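Local coordinates for putative branched chain amino acid ABC transporter, periplasmic amino acid-binding protein (PDB 4XFK) that probably serves as the periplasmic receptor of an ABC transport system, binding leucine and related amino acids for uptake, at residues L36-K41 with G302-G307; D171-V176 with V188-H193. The protein carries 1 engineered substitution. One frame throughout, in Å; residues are numbered along the deposited sequence.

Contact 1: residues L36-K41 with G302-G307; sequences LYQLGK and GLQLFG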
loop_
_atom_site.group_PDB
_atom_site.type_symbol
_atom_site.label_atom_id
_atom_site.label_comp_id
_atom_site.label_asym_id
_atom_site.label_seq_id
_atom_site.Cartn_x
_atom_site.Cartn_y
_atom_site.Cartn_z
ATOM N N LEU A 36 2.653 3.179 -14.551
ATOM C CA LEU A 36 2.621 3.707 -15.915
ATOM C C LEU A 36 1.873 5.035 -15.948
ATOM O O LEU A 36 2.239 5.937 -16.689
ATOM C CB LEU A 36 1.988 2.704 -16.879
ATOM C CG LEU A 36 2.838 1.454 -17.106
ATOM C CD1 LEU A 36 2.194 0.542 -18.141
ATOM C CD2 LEU A 36 4.249 1.819 -17.520
ATOM N N TYR A 37 0.827 5.165 -15.136
ATOM C CA TYR A 37 0.107 6.438 -15.074
ATOM C C TYR A 37 1.028 7.579 -14.629
ATOM O O TYR A 37 1.134 8.601 -15.310
ATOM C CB TYR A 37 -1.113 6.337 -14.145
ATOM C CG TYR A 37 -1.819 7.654 -13.897
ATOM C CD1 TYR A 37 -2.860 8.076 -14.719
ATOM C CD2 TYR A 37 -1.466 8.460 -12.819
ATOM C CE1 TYR A 37 -3.511 9.278 -14.481
ATOM C CE2 TYR A 37 -2.112 9.659 -12.575
ATOM C CZ TYR A 37 -3.132 10.068 -13.410
ATOM O OH TYR A 37 -3.771 11.262 -13.154
ATOM N N GLN A 38 1.689 7.420 -13.486
ATOM C CA GLN A 38 2.423 8.552 -12.931
ATOM C C GLN A 38 3.786 8.777 -13.580
ATOM O O GLN A 38 4.181 9.924 -13.821
ATOM C CB GLN A 38 2.525 8.478 -11.408
ATOM C CG GLN A 38 3.017 9.785 -10.804
ATOM C CD GLN A 38 2.130 10.976 -11.160
ATOM O OE1 GLN A 38 0.908 10.868 -11.195
ATOM N NE2 GLN A 38 2.751 12.123 -11.398
ATOM N N LEU A 39 4.517 7.706 -13.877
ATOM C CA LEU A 39 5.726 7.881 -14.674
ATOM C C LEU A 39 5.360 8.399 -16.066
ATOM O O LEU A 39 6.132 9.131 -16.686
ATOM C CB LEU A 39 6.540 6.595 -14.774
ATOM C CG LEU A 39 7.137 6.066 -13.471
ATOM C CD1 LEU A 39 8.035 4.889 -13.761
ATOM C CD2 LEU A 39 7.910 7.143 -12.733
ATOM N N GLY A 40 4.167 8.049 -16.545
ATOM C CA GLY A 40 3.675 8.610 -17.787
ATOM C C GLY A 40 3.528 10.117 -17.700
ATOM O O GLY A 40 3.877 10.823 -18.649
ATOM N N LYS A 41 3.029 10.629 -16.574
ATOM C CA LYS A 41 2.936 12.083 -16.402
ATOM C C LYS A 41 4.322 12.726 -16.412
ATOM O O LYS A 41 4.525 13.784 -17.005
ATOM C CB LYS A 41 2.218 12.461 -15.102
ATOM C CG LYS A 41 0.790 11.951 -14.980
ATOM C CD LYS A 41 -0.133 12.527 -16.040
ATOM C CE LYS A 41 -1.579 12.048 -15.796
ATOM N NZ LYS A 41 -2.541 12.498 -16.849
ATOM N N GLY A 302 2.989 8.441 -4.186
ATOM C CA GLY A 302 4.395 8.235 -3.922
ATOM C C GLY A 302 5.242 8.666 -5.096
ATOM O O GLY A 302 6.275 9.316 -4.922
ATOM N N LEU A 303 4.806 8.310 -6.299
ATOM C CA LEU A 303 5.553 8.706 -7.488
ATOM C C LEU A 303 5.420 10.198 -7.776
ATOM O O LEU A 303 6.303 10.779 -8.396
ATOM C CB LEU A 303 5.175 7.853 -8.694
ATOM C CG LEU A 303 5.637 6.397 -8.616
ATOM C CD1 LEU A 303 5.032 5.571 -9.753
ATOM C CD2 LEU A 303 7.154 6.310 -8.653
ATOM N N GLN A 304 4.350 10.833 -7.294
ATOM C CA GLN A 304 4.272 12.293 -7.334
ATOM C C GLN A 304 5.318 12.927 -6.420
ATOM O O GLN A 304 5.961 13.905 -6.800
ATOM C CB GLN A 304 2.867 12.797 -6.992
ATOM C CG GLN A 304 1.852 12.458 -8.066
ATOM C CD GLN A 304 0.480 13.053 -7.817
ATOM O OE1 GLN A 304 0.244 13.694 -6.795
ATOM N NE2 GLN A 304 -0.438 12.841 -8.759
ATOM N N LEU A 305 5.509 12.372 -5.228
ATOM C CA LEU A 305 6.560 12.879 -4.355
ATOM C C LEU A 305 7.930 12.640 -4.979
ATOM O O LEU A 305 8.787 13.519 -4.953
ATOM C CB LEU A 305 6.485 12.241 -2.964
ATOM C CG LEU A 305 7.495 12.819 -1.972
ATOM C CD1 LEU A 305 7.214 14.290 -1.705
ATOM C CD2 LEU A 305 7.490 12.042 -0.671
ATOM N N PHE A 306 8.133 11.452 -5.541
ATOM C CA PHE A 306 9.360 11.131 -6.254
ATOM C C PHE A 306 9.614 12.121 -7.391
ATOM O O PHE A 306 10.729 12.615 -7.554
ATOM C CB PHE A 306 9.285 9.695 -6.779
ATOM C CG PHE A 306 10.449 9.296 -7.635
ATOM C CD1 PHE A 306 11.732 9.198 -7.106
ATOM C CD2 PHE A 306 10.264 9.022 -8.981
ATOM C CE1 PHE A 306 12.801 8.835 -7.907
ATOM C CE2 PHE A 306 11.327 8.649 -9.775
ATOM C CZ PHE A 306 12.591 8.559 -9.238
ATOM N N GLY A 307 8.580 12.435 -8.164
ATOM C CA GLY A 307 8.721 13.390 -9.248
ATOM C C GLY A 307 9.108 14.771 -8.754
ATOM O O GLY A 307 9.884 15.489 -9.394
HETATM O O HOH W 1 5.309 12.363 -10.559
#
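Gln-38 lies against Leu-303 and Gln-304 where two helices of a periplasmic binding protein pack side by side. They are helix 26-44 and helix 296-312, in the lobe built on the five-stranded parallel sheet. The two segments run nearly parallel, their axes 22° apart and 9.5 Å from each other at closest approach. The contact is largely buried.

Gln-38 is central to it, touching both Leu-303 and Gln-304. The bond from its CA to its CB points toward the other helix. CG is anti to the backbone N and comes to lie on Leu-303. The chain then bends at chi2 (58°). This bend turns the amide across the side chain of Gln-304 while the aliphatic part stays on Leu-303. The Gln-38 and Leu-303 side chains lie alongside each other, pointing opposite ways, with Gln-38 CG 3.6 Å from Leu-303 CB. Leu-39 adds a looser apolar touch, its CD2 4.2 Å from Leu-303 CD2. Beyond the contact, Leu-39 also rests on Ile-55 of strand 54-59, and Leu-303 on Leu-115 in a loop.

Gln-304 crosses Gln-38 at about a right angle, and the two amide planes are 75° apart. The methylene packs closely: Gln-304 CG sits 3.4 Å from Gln-38 CD. Further out, Gln-304 NE2 donates a nearly straight but weak hydrogen bond of 3.4 Å to Gln-38 OE1. The other end of the Gln-38 amide is held by water. Gln-38 NE2 donates to the water at 2.7 Å. Together the water and the weaker Gln-304 bond may help to fix the rotation of this amide. The same water donates to the backbone atom Leu-303 O at 2.9 Å. Leu-303 O also accepts the helical hydrogen bond from Gly-307 N at 2.8 Å.

Contact 2: residues D171-V176 with V188-H193; sequences DVENTV and VDKTLH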
loop_
_atom_site.group_PDB
_atom_site.type_symbol
_atom_site.label_atom_id
_atom_site.label_comp_id
_atom_site.label_asym_id
_atom_site.label_seq_id
_atom_site.Cartn_x
_atom_site.Cartn_y
_atom_site.Cartn_z
ATOM N N ASP A 171 1.936 -8.849 11.444
ATOM C CA ASP A 171 1.995 -7.463 11.892
ATOM C C ASP A 171 0.603 -6.879 12.131
ATOM O O ASP A 171 0.404 -6.101 13.074
ATOM C CB ASP A 171 2.733 -6.584 10.877
ATOM C CG ASP A 171 4.233 -6.805 10.869
ATOM O OD1 ASP A 171 4.782 -7.356 11.840
ATOM O OD2 ASP A 171 4.869 -6.393 9.880
ATOM N N VAL A 172 -0.362 -7.230 11.280
ATOM C CA VAL A 172 -1.725 -6.760 11.498
ATOM C C VAL A 172 -2.271 -7.311 12.815
ATOM O O VAL A 172 -2.804 -6.561 13.638
ATOM C CB VAL A 172 -2.679 -7.117 10.325
ATOM C CG1 VAL A 172 -4.119 -6.748 10.687
ATOM C CG2 VAL A 172 -2.241 -6.407 9.044
ATOM N N GLU A 173 -2.147 -8.616 13.016
ATOM C CA GLU A 173 -2.613 -9.198 14.268
ATOM C C GLU A 173 -1.963 -8.527 15.475
ATOM O O GLU A 173 -2.644 -8.161 16.438
ATOM C CB GLU A 173 -2.344 -10.699 14.320
ATOM C CG GLU A 173 -2.877 -11.331 15.607
ATOM C CD GLU A 173 -2.580 -12.808 15.719
ATOM O OE1 GLU A 173 -3.261 -13.605 15.047
ATOM O OE2 GLU A 173 -1.676 -13.172 16.500
ATOM N N ASN A 174 -0.641 -8.363 15.434
ATOM C CA ASN A 174 0.068 -7.771 16.564
ATOM C C ASN A 174 -0.384 -6.330 16.810
ATOM O O ASN A 174 -0.533 -5.901 17.949
ATOM C CB ASN A 174 1.585 -7.841 16.362
ATOM C CG ASN A 174 2.130 -9.257 16.479
ATOM O OD1 ASN A 174 1.493 -10.136 17.059
ATOM N ND2 ASN A 174 3.325 -9.476 15.942
ATOM N N THR A 175 -0.620 -5.592 15.731
ATOM C CA THR A 175 -1.104 -4.217 15.820
ATOM C C THR A 175 -2.505 -4.144 16.425
ATOM O O THR A 175 -2.755 -3.364 17.343
ATOM C CB THR A 175 -1.127 -3.565 14.428
ATOM O OG1 THR A 175 0.201 -3.520 13.897
ATOM C CG2 THR A 175 -1.687 -2.154 14.505
ATOM N N VAL A 176 -3.412 -4.974 15.920
ATOM C CA VAL A 176 -4.781 -5.004 16.414
ATOM C C VAL A 176 -4.818 -5.362 17.909
ATOM O O VAL A 176 -5.536 -4.735 18.687
ATOM C CB VAL A 176 -5.637 -5.986 15.577
ATOM C CG1 VAL A 176 -6.954 -6.296 16.272
ATOM C CG2 VAL A 176 -5.877 -5.422 14.177
ATOM N N VAL A 188 -11.496 -11.142 21.036
ATOM C CA VAL A 188 -12.103 -12.343 21.609
ATOM C C VAL A 188 -11.412 -13.602 21.111
ATOM O O VAL A 188 -11.197 -14.556 21.865
ATOM C CB VAL A 188 -13.603 -12.418 21.250
ATOM C CG1 VAL A 188 -14.196 -13.764 21.645
ATOM C CG2 VAL A 188 -14.360 -11.281 21.912
ATOM N N ASP A 189 -11.070 -13.603 19.828
ATOM C CA ASP A 189 -10.409 -14.744 19.229
ATOM C C ASP A 189 -9.636 -14.246 18.022
ATOM O O ASP A 189 -9.885 -13.144 17.532
ATOM C CB ASP A 189 -11.444 -15.811 18.840
ATOM C CG ASP A 189 -10.841 -17.193 18.685
ATOM O OD1 ASP A 189 -9.631 -17.357 18.952
ATOM O OD2 ASP A 189 -11.587 -18.125 18.308
ATOM N N LYS A 190 -8.672 -15.036 17.572
ATOM C CA LYS A 190 -7.854 -14.644 16.436
ATOM C C LYS A 190 -7.334 -15.859 15.687
ATOM O O LYS A 190 -7.225 -16.951 16.248
ATOM C CB LYS A 190 -6.700 -13.741 16.880
ATOM C CG LYS A 190 -5.737 -14.381 17.859
ATOM C CD LYS A 190 -4.887 -13.331 18.558
ATOM C CE LYS A 190 -4.159 -13.925 19.751
ATOM N NZ LYS A 190 -3.401 -12.887 20.508
ATOM N N THR A 191 -7.016 -15.652 14.415
ATOM C CA THR A 191 -6.591 -16.716 13.520
ATOM C C THR A 191 -5.539 -16.203 12.552
ATOM O O THR A 191 -5.678 -15.110 12.002
ATOM C CB THR A 191 -7.771 -17.185 12.645
ATOM O OG1 THR A 191 -8.720 -17.875 13.458
ATOM C CG2 THR A 191 -7.302 -18.095 11.504
ATOM N N LEU A 192 -4.493 -16.996 12.350
ATOM C CA LEU A 192 -3.603 -16.837 11.211
ATOM C C LEU A 192 -3.756 -18.073 10.340
ATOM O O LEU A 192 -3.680 -19.202 10.836
ATOM C CB LEU A 192 -2.154 -16.728 11.663
ATOM C CG LEU A 192 -1.719 -15.490 12.436
ATOM C CD1 LEU A 192 -0.264 -15.653 12.846
ATOM C CD2 LEU A 192 -1.898 -14.236 11.601
ATOM N N HIS A 193 -3.947 -17.871 9.044
ATOM C CA HIS A 193 -4.176 -18.991 8.145
ATOM C C HIS A 193 -3.182 -19.003 6.990
ATOM O O HIS A 193 -2.468 -18.028 6.748
ATOM C CB HIS A 193 -5.622 -18.981 7.629
ATOM C CG HIS A 193 -6.005 -17.718 6.919
ATOM N ND1 HIS A 193 -5.542 -17.400 5.659
ATOM C CD2 HIS A 193 -6.808 -16.689 7.293
ATOM C CE1 HIS A 193 -6.045 -16.235 5.289
ATOM N NE2 HIS A 193 -6.813 -15.779 6.262
HETATM O O HOH W 2 -4.997 -12.681 13.287
HETATM O O HOH W 3 -1.627 -11.990 18.971
#
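Glu-173 OE2 accepts a 2.7 Å hydrogen bond from a water that in turn accepts from Lys-190 NZ. This water joins the two charged groups. Glu-173 OE2 and Lys-190 NZ themselves stay 4.4 Å apart, beyond salt-bridge range, although their opposite charges probably still attract. A second water lies 2.6 Å from Glu-173 OE1 and 2.8 Å from the backbone atom Thr-191 O.

Glu-173 reaches the strand as an extended chain, with CG anti to the backbone N (chi1 -178°). Lys-190 crosses it at about a right angle. The contact there is with the aliphatic part of the lysine: Glu-173 CD is 3.7 Å from Lys-190 CD. The Lys-190 chain runs out straight past the carboxylate, with its CG near OE1 and its CD near OE2, and NZ ends at the bridging water.

These residues join the helix and second strand of a beta-alpha-beta unit made of strand 158-164, helix 167-184 and strand 186-193. The two strands are parallel neighbours, and the helix segment runs almost antiparallel to strand segment 188-193, at 167°. The CB of Thr-191 points away from the helix, and its OG1 is hydrogen-bonded to Tyr-160 OH of strand 158-164.

Leu-192 flanks the carboxylate too. Its CG lies 3.6 Å from Glu-173 OE1, with CD2 at 3.8 Å from that same oxygen.

How the contacts relate
After strand 13-18 of the parallel sheet, the chain forms helix 26-44, which holds the first segment of contact 1. It then builds more of the five-stranded parallel sheet and passes into the second, mixed sheet. There contact 2 closes a short loop of 11 residues within one beta-alpha-beta unit. Helix 296-312 later brings the chain back to helix 26-44, and contact 1 closes a loop of 260 residues. Contact 2 is nested inside that loop. The two contacts do not touch: their centres are 34 Å apart, on opposite sides of the chain's centre. Contact 1 ties two helices of the parallel-sheet lobe; contact 2 ties helix 167-184 to strand 186-193 of the mixed sheet.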